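Local coordinates for protein AP-4 complex accessory subunit Tepsin (Equus caballus, PDB 5WF2) that probably associates with the AP-4 adaptor complex and may thereby take part in vesicular protein trafficking at the trans-Golgi network, this piece being its VHS/ENTH-like domain, at residues A[75-86]-A[117-125]. Numbering follows the deposited sequence.
Sequences ECVQMRALGAVA and PVTNKATKI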
# COMPACT_ATOMS: atom_id res chain seq x y z
N GLU A 75 -2.78 6.17 -12.58
CA GLU A 75 -2.89 4.72 -12.55
C GLU A 75 -1.58 4.08 -12.08
O GLU A 75 -1.61 3.10 -11.33
CB GLU A 75 -3.28 4.21 -13.93
CG GLU A 75 -3.52 2.74 -14.02
CD GLU A 75 -3.84 2.27 -15.42
OE1 GLU A 75 -2.94 2.37 -16.29
OE2 GLU A 75 -4.99 1.80 -15.66
N CYS A 76 -0.43 4.62 -12.52
CA CYS A 76 0.84 3.98 -12.16
C CYS A 76 1.13 4.16 -10.68
O CYS A 76 1.61 3.24 -10.02
CB CYS A 76 1.99 4.53 -13.01
SG CYS A 76 3.46 3.51 -12.93
N VAL A 77 0.83 5.33 -10.13
CA VAL A 77 1.07 5.53 -8.71
C VAL A 77 0.15 4.62 -7.89
O VAL A 77 0.58 4.03 -6.89
CB VAL A 77 0.90 7.01 -8.33
CG1 VAL A 77 0.77 7.18 -6.83
CG2 VAL A 77 2.09 7.85 -8.85
N GLN A 78 -1.11 4.47 -8.32
CA GLN A 78 -2.02 3.56 -7.63
C GLN A 78 -1.50 2.14 -7.66
O GLN A 78 -1.56 1.42 -6.65
CB GLN A 78 -3.40 3.60 -8.26
CG GLN A 78 -4.22 4.86 -7.97
CD GLN A 78 -5.60 4.77 -8.57
OE1 GLN A 78 -5.76 4.40 -9.73
NE2 GLN A 78 -6.62 5.07 -7.77
N MET A 79 -0.99 1.69 -8.82
CA MET A 79 -0.48 0.33 -8.94
C MET A 79 0.71 0.10 -8.02
O MET A 79 0.77 -0.91 -7.32
CB MET A 79 -0.10 0.03 -10.41
CG MET A 79 -1.32 -0.16 -11.31
SD MET A 79 -2.20 -1.70 -11.02
CE MET A 79 -1.02 -2.91 -11.58
N ARG A 80 1.64 1.05 -7.97
CA ARG A 80 2.82 0.89 -7.12
C ARG A 80 2.44 0.95 -5.65
O ARG A 80 3.00 0.22 -4.83
CB ARG A 80 3.88 1.95 -7.46
CG ARG A 80 4.45 1.80 -8.90
CD ARG A 80 5.54 2.81 -9.19
NE ARG A 80 6.70 2.63 -8.34
CZ ARG A 80 7.71 1.82 -8.61
NH1 ARG A 80 7.71 1.13 -9.72
NH2 ARG A 80 8.73 1.70 -7.76
N ALA A 81 1.50 1.83 -5.30
CA ALA A 81 1.03 1.90 -3.92
C ALA A 81 0.37 0.60 -3.50
O ALA A 81 0.64 0.10 -2.41
CB ALA A 81 0.07 3.08 -3.74
N LEU A 82 -0.48 0.02 -4.37
CA LEU A 82 -1.04 -1.32 -4.11
C LEU A 82 0.05 -2.38 -3.97
O LEU A 82 -0.06 -3.30 -3.14
CB LEU A 82 -2.01 -1.75 -5.21
CG LEU A 82 -3.35 -0.99 -5.27
CD1 LEU A 82 -4.14 -1.36 -6.52
CD2 LEU A 82 -4.22 -1.22 -4.05
N GLY A 83 1.06 -2.34 -4.83
CA GLY A 83 2.19 -3.24 -4.67
C GLY A 83 2.82 -3.14 -3.31
O GLY A 83 3.19 -4.15 -2.71
N ALA A 84 2.99 -1.92 -2.81
CA ALA A 84 3.62 -1.71 -1.52
C ALA A 84 2.73 -2.26 -0.41
O ALA A 84 3.25 -2.84 0.54
CB ALA A 84 3.91 -0.23 -1.29
N VAL A 85 1.41 -2.06 -0.52
CA VAL A 85 0.45 -2.65 0.41
C VAL A 85 0.57 -4.17 0.42
O VAL A 85 0.65 -4.78 1.48
CB VAL A 85 -0.99 -2.21 0.05
CG1 VAL A 85 -2.03 -3.01 0.89
CG2 VAL A 85 -1.20 -0.73 0.24
N ALA A 86 0.62 -4.79 -0.76
CA ALA A 86 0.77 -6.24 -0.85
C ALA A 86 2.06 -6.70 -0.20
O ALA A 86 2.07 -7.68 0.56
CB ALA A 86 0.70 -6.69 -2.30
N PRO A 117 -6.42 -2.68 -14.51
CA PRO A 117 -5.31 -3.14 -13.65
C PRO A 117 -5.48 -2.84 -12.16
O PRO A 117 -5.18 -3.70 -11.31
CB PRO A 117 -4.10 -2.38 -14.21
CG PRO A 117 -4.50 -1.96 -15.60
CD PRO A 117 -5.98 -1.74 -15.55
N VAL A 118 -5.88 -1.62 -11.82
CA VAL A 118 -6.00 -1.23 -10.42
C VAL A 118 -7.15 -1.98 -9.77
O VAL A 118 -7.01 -2.51 -8.66
CB VAL A 118 -6.18 0.29 -10.31
CG1 VAL A 118 -6.57 0.75 -8.88
CG2 VAL A 118 -4.90 0.99 -10.73
N THR A 119 -8.28 -2.09 -10.46
CA THR A 119 -9.41 -2.84 -9.93
C THR A 119 -9.02 -4.29 -9.69
O THR A 119 -9.32 -4.88 -8.63
CB THR A 119 -10.61 -2.75 -10.91
OG1 THR A 119 -11.10 -1.40 -10.96
CG2 THR A 119 -11.73 -3.66 -10.44
N ASN A 120 -8.34 -4.90 -10.66
CA ASN A 120 -7.95 -6.29 -10.54
C ASN A 120 -6.98 -6.48 -9.37
O ASN A 120 -7.12 -7.40 -8.56
CB ASN A 120 -7.31 -6.78 -11.85
CG ASN A 120 -6.86 -8.25 -11.77
OD1 ASN A 120 -5.67 -8.58 -11.92
ND2 ASN A 120 -7.82 -9.15 -11.54
N LYS A 121 -5.98 -5.62 -9.29
CA LYS A 121 -4.96 -5.79 -8.26
C LYS A 121 -5.54 -5.54 -6.87
O LYS A 121 -5.21 -6.26 -5.92
CB LYS A 121 -3.78 -4.87 -8.54
CG LYS A 121 -2.55 -5.15 -7.62
CD LYS A 121 -1.28 -4.34 -8.00
CE LYS A 121 -0.01 -5.19 -7.82
NZ LYS A 121 -0.10 -5.95 -6.54
N ALA A 122 -6.39 -4.53 -6.73
CA ALA A 122 -7.04 -4.29 -5.44
C ALA A 122 -7.89 -5.47 -5.03
O ALA A 122 -7.96 -5.81 -3.85
CB ALA A 122 -7.90 -3.03 -5.52
N THR A 123 -8.58 -6.08 -5.99
CA THR A 123 -9.42 -7.21 -5.67
C THR A 123 -8.58 -8.38 -5.14
O THR A 123 -8.94 -8.99 -4.13
CB THR A 123 -10.24 -7.64 -6.89
OG1 THR A 123 -11.10 -6.56 -7.32
CG2 THR A 123 -11.11 -8.83 -6.56
N LYS A 124 -7.45 -8.68 -5.80
CA LYS A 124 -6.63 -9.83 -5.38
C LYS A 124 -6.05 -9.61 -4.00
O LYS A 124 -6.00 -10.53 -3.19
CB LYS A 124 -5.50 -10.10 -6.38
CG LYS A 124 -5.96 -10.22 -7.79
CD LYS A 124 -5.06 -11.11 -8.66
CE LYS A 124 -3.71 -10.51 -8.92
NZ LYS A 124 -3.05 -11.23 -10.10
N ILE A 125 -5.64 -8.37 -3.71
CA ILE A 125 -5.10 -8.06 -2.39
C ILE A 125 -6.20 -8.24 -1.34
O ILE A 125 -5.97 -8.80 -0.26
CB ILE A 125 -4.55 -6.63 -2.35
CG1 ILE A 125 -3.32 -6.50 -3.25
CG2 ILE A 125 -4.17 -6.27 -0.95
CD1 ILE A 125 -2.83 -5.11 -3.51
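Leu82 of helix 75-89 presses into helix 117-132 as a knob into a hole formed by Val118, Lys121, Ala122 and Ile125. The two segments run nearly parallel, 12° between their directions, with axes 9.7 Å apart at closest. Leucine suits this place: CD1 lies over the Val118–Ala122 backbone, 3.8 Å from Val118 O, where the single methyl of Ala122 admits it, while CB and CD2 face Ile125 CD1. With CG1 anti to its carbonyl carbon (chi1 -66°), Ile125 extends CD1 to 3.3 Å from Leu82 O, a tight approach, and also against Ala86 CB. Leu107 of helix 96-111 touches both Leu82 and Ile125, tying the pair into the helical bundle.

Val118 returns the interlock, lodged among Glu75, Gln78, Met79 and Leu82. Its CG2 meets Met79 CG at 3.8 Å and also touches Gln78 OE1; the amide's NE2 is hydrogen-bonded to Leu70 O. Met79, bent at chi2 (-72°) and chi3, lays SD beside Pro117 CB at 3.8 Å, a fold that an unbranched, flexible chain permits. Lys121 is the third knob, its methylenes packing on Met79 and Leu82 while NZ passes Gly83's bare CA.

The exposed edge is looser. Glu75 touches Pro117 chiefly with OE2, 3.7 Å from CD, while its CG lies against Val118 CG2. With neither hydrogen bonds nor salt bridges joining the segments, shape fit and hydrocarbon burial probably hold together these two helices of tepsin's all-helical VHS/ENTH-like domain.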